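Local coordinates for protein PelA (Pseudomonas aeruginosa, PDB 5TCB) that carries a glycoside hydrolase domain of family GH114, the part modelled here, and as a whole protein probably also has deacetylase activity, at residues H52-P55 / A56-G59; P111-R114 / A115-L118; A249-L252 / R253-Y257. All coordinates share one frame; numbering follows the deposited sequence.

Contact 1 (H52-P55 / A56-G59); sequences HLKP and ADVG
The carboxylate of Asp57 is the flat group that matters here, and the amide of Lys54 reaches it from above its plane, 39° out of it. That bond is short and almost perfectly straight: Lys54 N to Asp57 OD2 is 2.9 Å with an N-H...O angle of 175°. The same OD2 accepts a second bond, from a water at 3.0 Å that also donates to His52 O, so the carboxylate is tied both to the start of the helix and to the turn leading into it. With CG anti to its carbonyl carbon (chi1 -58°), Asp57 turns the acid back over the first turn, where the helix dipole would be expected to favour its charged form. In the other direction, Lys54 O faces the first-turn amides; Val58 N binds it at 3.2 Å, while the bond from Asp57 N is weak. One residue further on, Gly59 N closes the next turn onto Pro55 O at 2.9 Å. The apolar half of the turn is Leu53 CD2, 3.8 Å from Asp57 CB and 3.9 Å from Val58 CG2, and the Leu53 and Val58 side chains meet at about a right angle. Both also pack on Tyr129, while Pro55 touches Gln127. Lys54 is the N-cap and Pro55 the first residue of helix 55-63. The bond from Lys54 N to the Asp57 carboxylate is one half of a capping box, since lysine offers no side-chain acceptor for the return bond, and the Leu53-Val58 pair bracketing it is a hydrophobic staple, here starting the helix after strand 45-48 of the beta/alpha barrel.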
loop_
_atom_site.group_PDB
_atom_site.type_symbol
_atom_site.label_atom_id
_atom_site.label_comp_id
_atom_site.label_asym_id
_atom_site.label_seq_id
_atom_site.Cartn_x
_atom_site.Cartn_y
_atom_site.Cartn_z
ATOM N N HIS A 52 -5.124 13.971 5.739
ATOM C CA HIS A 52 -4.264 14.948 6.396
ATOM C C HIS A 52 -3.721 15.999 5.448
ATOM O O HIS A 52 -2.864 16.803 5.848
ATOM C CB HIS A 52 -3.124 14.215 7.090
ATOM C CG HIS A 52 -3.613 13.260 8.116
ATOM N ND1 HIS A 52 -4.500 13.639 9.099
ATOM C CD2 HIS A 52 -3.396 11.934 8.287
ATOM C CE1 HIS A 52 -4.805 12.585 9.837
ATOM N NE2 HIS A 52 -4.144 11.542 9.370
ATOM N N LEU A 53 -4.174 16.004 4.197
ATOM C CA LEU A 53 -3.725 16.984 3.216
ATOM C C LEU A 53 -4.912 17.691 2.612
ATOM O O LEU A 53 -6.025 17.168 2.594
ATOM C CB LEU A 53 -2.963 16.361 2.047
ATOM C CG LEU A 53 -1.535 15.924 2.242
ATOM C CD1 LEU A 53 -1.543 14.558 2.901
ATOM C CD2 LEU A 53 -0.893 15.932 0.891
ATOM N N LYS A 54 -4.666 18.883 2.113
ATOM C CA LYS A 54 -5.633 19.597 1.320
ATOM C C LYS A 54 -5.195 19.606 -0.131
ATOM O O LYS A 54 -4.027 19.355 -0.434
ATOM C CB LYS A 54 -5.785 21.034 1.831
ATOM C CG LYS A 54 -6.350 21.143 3.241
ATOM C CD LYS A 54 -7.707 20.460 3.330
ATOM C CE LYS A 54 -8.314 20.533 4.717
ATOM N NZ LYS A 54 -9.525 19.673 4.770
ATOM N N PRO A 55 -6.100 19.906 -1.065
ATOM C CA PRO A 55 -5.692 19.911 -2.476
ATOM C C PRO A 55 -4.511 20.824 -2.779
ATOM O O PRO A 55 -3.706 20.493 -3.657
ATOM C CB PRO A 55 -6.968 20.355 -3.197
ATOM C CG PRO A 55 -8.076 19.848 -2.311
ATOM C CD PRO A 55 -7.565 20.031 -0.910
ATOM N N ALA A 56 -4.368 21.959 -2.085
ATOM C CA ALA A 56 -3.216 22.817 -2.335
ATOM C C ALA A 56 -1.915 22.113 -1.985
ATOM O O ALA A 56 -0.870 22.375 -2.605
ATOM C CB ALA A 56 -3.327 24.110 -1.529
ATOM N N ASP A 57 -1.943 21.245 -0.977
ATOM C CA ASP A 57 -0.749 20.511 -0.606
ATOM C C ASP A 57 -0.379 19.516 -1.702
ATOM O O ASP A 57 0.801 19.311 -2.010
ATOM C CB ASP A 57 -0.982 19.769 0.720
ATOM C CG ASP A 57 -1.378 20.692 1.863
ATOM O OD1 ASP A 57 -0.909 21.860 1.919
ATOM O OD2 ASP A 57 -2.153 20.242 2.724
ATOM N N VAL A 58 -1.380 18.825 -2.242
ATOM C CA VAL A 58 -1.146 17.856 -3.310
ATOM C C VAL A 58 -0.588 18.564 -4.535
ATOM O O VAL A 58 0.352 18.071 -5.190
ATOM C CB VAL A 58 -2.456 17.109 -3.629
ATOM C CG1 VAL A 58 -2.224 16.060 -4.676
ATOM C CG2 VAL A 58 -3.012 16.440 -2.373
ATOM N N GLY A 59 -1.156 19.728 -4.860
ATOM C CA GLY A 59 -0.644 20.527 -5.959
ATOM C C GLY A 59 0.791 20.973 -5.748
ATOM O O GLY A 59 1.587 20.976 -6.686
HETATM O O HOH W 1 -1.013 18.743 5.061
#

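Contact 2 (P111-R114 / A115-L118); sequences PSWR and AHLL
Leu117 lies over one face of the Trp113 indole, and the His116 imidazole approaches from the same side of that plane but slid well outward. The leucine spreads its two methyls along the ring system. CD1 makes a CH-pi contact with the five-membered ring, 3.9 Å from its centroid and 28° off the normal, while Leu117 CD2 sits by the six-membered ring, 3.8 Å from Trp113 CZ2. The imidazole is nearly parallel to the indole, with planes at 15°, yet the His116 centroid is 5.4 Å from that of the Trp113 six-membered ring, and the two barely overlap; the closest atoms are His116 CD2 and Trp113 CZ3, 3.6 Å apart. Trp113 has CG anti to its backbone N (chi1 180°), which lays the indole alongside the next helical turn, within range of both residues. Regular helical bonds hold this spacing, among them Leu117 N to Trp113 O at 3.0 Å. The rotation of the indole is further fixed by a hydrogen bond from Trp113 NE1 to Val74 O. Arg114 turns elsewhere: its chain bends at chi3, and the guanidinium binds the carbonyls of Leu108 and Ala154 and the hydroxyl of Ser157. Helix 111-126 is thereby joined to helix 145-165, where Leu117 packs on Phe158 and Leu118 on Gln161, while Leu89, Met106 and Leu108 of the flanking loops close round Trp113.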
loop_
_atom_site.group_PDB
_atom_site.type_symbol
_atom_site.label_atom_id
_atom_site.label_comp_id
_atom_site.label_asym_id
_atom_site.label_seq_id
_atom_site.Cartn_x
_atom_site.Cartn_y
_atom_site.Cartn_z
ATOM N N PRO A 111 -21.723 -5.068 -3.349
ATOM C CA PRO A 111 -21.847 -3.841 -4.159
ATOM C C PRO A 111 -21.622 -2.560 -3.377
ATOM O O PRO A 111 -21.055 -1.602 -3.922
ATOM C CB PRO A 111 -23.276 -3.933 -4.724
ATOM C CG PRO A 111 -23.973 -4.980 -3.914
ATOM C CD PRO A 111 -22.912 -5.931 -3.449
ATOM N N SER A 112 -22.053 -2.505 -2.112
ATOM C CA SER A 112 -21.881 -1.269 -1.363
ATOM C C SER A 112 -20.413 -0.979 -1.111
ATOM O O SER A 112 -20.024 0.186 -1.099
ATOM C CB SER A 112 -22.647 -1.320 -0.036
ATOM O OG SER A 112 -22.202 -2.391 0.776
ATOM N N TRP A 113 -19.601 -2.024 -0.891
ATOM C CA TRP A 113 -18.172 -1.822 -0.661
ATOM C C TRP A 113 -17.475 -1.403 -1.944
ATOM O O TRP A 113 -16.697 -0.435 -1.968
ATOM C CB TRP A 113 -17.551 -3.104 -0.114
ATOM C CG TRP A 113 -16.071 -3.009 0.154
ATOM C CD1 TRP A 113 -15.101 -3.788 -0.377
ATOM C CD2 TRP A 113 -15.412 -2.073 1.017
ATOM N NE1 TRP A 113 -13.864 -3.414 0.110
ATOM C CE2 TRP A 113 -14.034 -2.370 0.976
ATOM C CE3 TRP A 113 -15.854 -1.037 1.837
ATOM C CZ2 TRP A 113 -13.088 -1.637 1.693
ATOM C CZ3 TRP A 113 -14.910 -0.315 2.545
ATOM C CH2 TRP A 113 -13.560 -0.632 2.486
ATOM N N ARG A 114 -17.750 -2.115 -3.034
ATOM C CA ARG A 114 -17.151 -1.745 -4.311
ATOM C C ARG A 114 -17.526 -0.320 -4.693
ATOM O O ARG A 114 -16.669 0.460 -5.138
ATOM C CB ARG A 114 -17.606 -2.737 -5.379
ATOM C CG ARG A 114 -17.197 -4.188 -5.101
ATOM C CD ARG A 114 -17.911 -5.209 -6.003
ATOM N NE ARG A 114 -17.440 -5.188 -7.390
ATOM C CZ ARG A 114 -16.442 -5.933 -7.876
ATOM N NH1 ARG A 114 -15.782 -6.794 -7.098
ATOM N NH2 ARG A 114 -16.117 -5.829 -9.157
ATOM N N ALA A 115 -18.808 0.044 -4.534
ATOM C CA ALA A 115 -19.229 1.402 -4.880
ATOM C C ALA A 115 -18.528 2.434 -4.008
ATOM O O ALA A 115 -18.162 3.520 -4.482
ATOM C CB ALA A 115 -20.744 1.532 -4.744
ATOM N N HIS A 116 -18.403 2.140 -2.717
ATOM C CA HIS A 116 -17.718 3.033 -1.796
ATOM C C HIS A 116 -16.298 3.306 -2.268
ATOM O O HIS A 116 -15.860 4.468 -2.344
ATOM C CB HIS A 116 -17.729 2.403 -0.398
ATOM C CG HIS A 116 -16.840 3.097 0.579
ATOM N ND1 HIS A 116 -17.236 4.220 1.275
ATOM C CD2 HIS A 116 -15.572 2.832 0.975
ATOM C CE1 HIS A 116 -16.246 4.618 2.053
ATOM N NE2 HIS A 116 -15.229 3.793 1.894
ATOM N N LEU A 117 -15.570 2.250 -2.623
ATOM C CA LEU A 117 -14.183 2.417 -3.030
ATOM C C LEU A 117 -14.072 3.199 -4.326
ATOM O O LEU A 117 -13.154 4.017 -4.471
ATOM C CB LEU A 117 -13.521 1.043 -3.171
ATOM C CG LEU A 117 -13.239 0.266 -1.896
ATOM C CD1 LEU A 117 -12.726 -1.097 -2.290
ATOM C CD2 LEU A 117 -12.266 0.983 -0.942
ATOM N N LEU A 118 -14.963 2.939 -5.296
ATOM C CA LEU A 118 -14.917 3.669 -6.565
ATOM C C LEU A 118 -15.237 5.140 -6.365
ATOM O O LEU A 118 -14.644 5.998 -7.032
ATOM C CB LEU A 118 -15.875 3.044 -7.585
ATOM C CG LEU A 118 -15.476 1.637 -8.063
ATOM C CD1 LEU A 118 -16.590 1.062 -8.895
ATOM C CD2 LEU A 118 -14.194 1.663 -8.881
#

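Contact 3 (A249-L252 / R253-Y257); sequences AARL and RSEGY
A Schellman motif ends helix 242-254, in the turn of the beta-alpha-beta unit that leads into strand 258-262, and Leu252 and Tyr257 are the pair that meet across it. Its two defining bonds run backwards from the turn: Tyr257 N to Leu252 O at 2.9 Å and, one step inside, Gly256 N to Arg253 O, also 2.9 Å. Gly256 makes the reversal with a positive phi of 97°, a conformation in which a CB would press on the preceding carbonyl oxygen. The side chains then come together as is usual for this cap. Leu252 CD2 touches Tyr257 CD1 at 3.9 Å, and the edge of the phenol ring lies by the Leu252 carbonyl, Tyr257 CD1 being 3.6 Å from Leu252 O. Both side chains rest on Ala233 of strand 231-236, and Tyr257 OH bonds to Arg225. On the outer side, Ser254 folds its hydroxyl back between its own N and carbonyl carbon (chi1 78°) and donates to Arg251 O at 2.7 Å. Glu255 N is held less firmly, dividing itself between weak bonds to the carbonyl oxygens of Arg251 and Leu252. Glu255 OE2 and Arg251 NE form only a long salt bridge of 3.7 Å, with guanidinium and carboxylate planes 84° apart, and the arginine is poorly ordered. The firmer partner of Glu255 is His196, bound through OE1. The chemistry implies that the chain reversal rests on backbone bonds and the buried Leu252-Tyr257 pair, with the Arg251-Glu255 charge pair probably adding little.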
loop_
_atom_site.group_PDB
_atom_site.type_symbol
_atom_site.label_atom_id
_atom_site.label_comp_id
_atom_site.label_asym_id
_atom_site.label_seq_id
_atom_site.Cartn_x
_atom_site.Cartn_y
_atom_site.Cartn_z
ATOM N N ALA A 249 19.003 0.756 2.889
ATOM C CA ALA A 249 18.535 1.317 1.632
ATOM C C ALA A 249 19.536 1.048 0.508
ATOM O O ALA A 249 19.139 0.695 -0.610
ATOM C CB ALA A 249 18.289 2.814 1.801
ATOM N N ALA A 250 20.834 1.209 0.776
ATOM C CA ALA A 250 21.834 0.914 -0.253
ATOM C C ALA A 250 21.823 -0.562 -0.622
ATOM O O ALA A 250 21.892 -0.925 -1.803
ATOM C CB ALA A 250 23.221 1.330 0.225
ATOM N N ARG A 251 21.682 -1.428 0.375
ATOM C CA ARG A 251 21.616 -2.863 0.119
ATOM C C ARG A 251 20.425 -3.196 -0.777
ATOM O O ARG A 251 20.556 -3.922 -1.771
ATOM C CB ARG A 251 21.532 -3.570 1.468
ATOM C CG ARG A 251 21.741 -5.043 1.444
ATOM C CD ARG A 251 21.675 -5.574 2.856
ATOM N NE ARG A 251 21.402 -7.004 2.866
ATOM C CZ ARG A 251 20.861 -7.659 3.886
ATOM N NH1 ARG A 251 20.519 -7.016 4.996
ATOM N NH2 ARG A 251 20.655 -8.964 3.786
ATOM N N LEU A 252 19.264 -2.627 -0.468
ATOM C CA LEU A 252 18.056 -2.926 -1.226
ATOM C C LEU A 252 18.155 -2.419 -2.665
ATOM O O LEU A 252 17.722 -3.102 -3.602
ATOM C CB LEU A 252 16.841 -2.330 -0.497
ATOM C CG LEU A 252 16.505 -3.081 0.806
ATOM C CD1 LEU A 252 15.594 -2.264 1.716
ATOM C CD2 LEU A 252 15.856 -4.421 0.500
ATOM N N ARG A 253 18.747 -1.237 -2.872
ATOM C CA ARG A 253 18.965 -0.761 -4.240
ATOM C C ARG A 253 19.875 -1.698 -5.025
ATOM O O ARG A 253 19.600 -1.990 -6.195
ATOM C CB ARG A 253 19.508 0.676 -4.217
ATOM C CG ARG A 253 18.429 1.684 -3.887
ATOM C CD ARG A 253 18.922 3.116 -3.917
ATOM N NE ARG A 253 17.809 4.013 -3.610
ATOM C CZ ARG A 253 16.980 4.521 -4.514
ATOM N NH1 ARG A 253 17.115 4.232 -5.804
ATOM N NH2 ARG A 253 15.975 5.277 -4.106
ATOM N N SER A 254 20.960 -2.180 -4.407
ATOM C CA SER A 254 21.850 -3.101 -5.109
ATOM C C SER A 254 21.151 -4.404 -5.465
ATOM O O SER A 254 21.551 -5.064 -6.429
ATOM C CB SER A 254 23.096 -3.400 -4.268
ATOM O OG SER A 254 22.824 -4.352 -3.238
ATOM N N GLU A 255 20.085 -4.751 -4.747
ATOM C CA GLU A 255 19.295 -5.939 -5.028
ATOM C C GLU A 255 18.116 -5.666 -5.955
ATOM O O GLU A 255 17.313 -6.576 -6.198
ATOM C CB GLU A 255 18.810 -6.541 -3.708
ATOM C CG GLU A 255 19.975 -7.011 -2.848
ATOM C CD GLU A 255 19.582 -7.419 -1.446
ATOM O OE1 GLU A 255 18.389 -7.331 -1.102
ATOM O OE2 GLU A 255 20.482 -7.817 -0.676
ATOM N N GLY A 256 17.995 -4.444 -6.477
ATOM C CA GLY A 256 17.017 -4.135 -7.496
ATOM C C GLY A 256 15.733 -3.523 -6.986
ATOM O O GLY A 256 14.817 -3.298 -7.789
ATOM N N TYR A 257 15.647 -3.224 -5.693
ATOM C CA TYR A 257 14.452 -2.633 -5.097
ATOM C C TYR A 257 14.562 -1.109 -5.027
ATOM O O TYR A 257 15.651 -0.537 -4.971
ATOM C CB TYR A 257 14.224 -3.176 -3.683
ATOM C CG TYR A 257 14.043 -4.662 -3.616
ATOM C CD1 TYR A 257 15.067 -5.463 -3.167
ATOM C CD2 TYR A 257 12.862 -5.267 -4.024
ATOM C CE1 TYR A 257 14.931 -6.810 -3.093
ATOM C CE2 TYR A 257 12.721 -6.637 -3.966
ATOM C CZ TYR A 257 13.764 -7.398 -3.504
ATOM O OH TYR A 257 13.654 -8.766 -3.433
#

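All three contacts are local, and none touches another. Contacts 1 and 2 lie in the opening turns of their helices: helix 55-63 follows strand 45-48, and helix 111-126 comes between barrel strands 67-73 and 131-135, after the small hairpin strand 103-105. Contact 3 instead closes helix 242-254 just before the last barrel strand. Centres of contacts 1 and 2 are 24 Å apart, with nearest atoms about 15 Å; Tyr129, in the loop just after the helix of contact 2, packs on Leu53 and Val58 of contact 1. Contact 3 is more remote, its centre 31 Å from the centre of contact 1 and 37 Å from that of contact 2, on the opposite side of the chain's centre from contact 2.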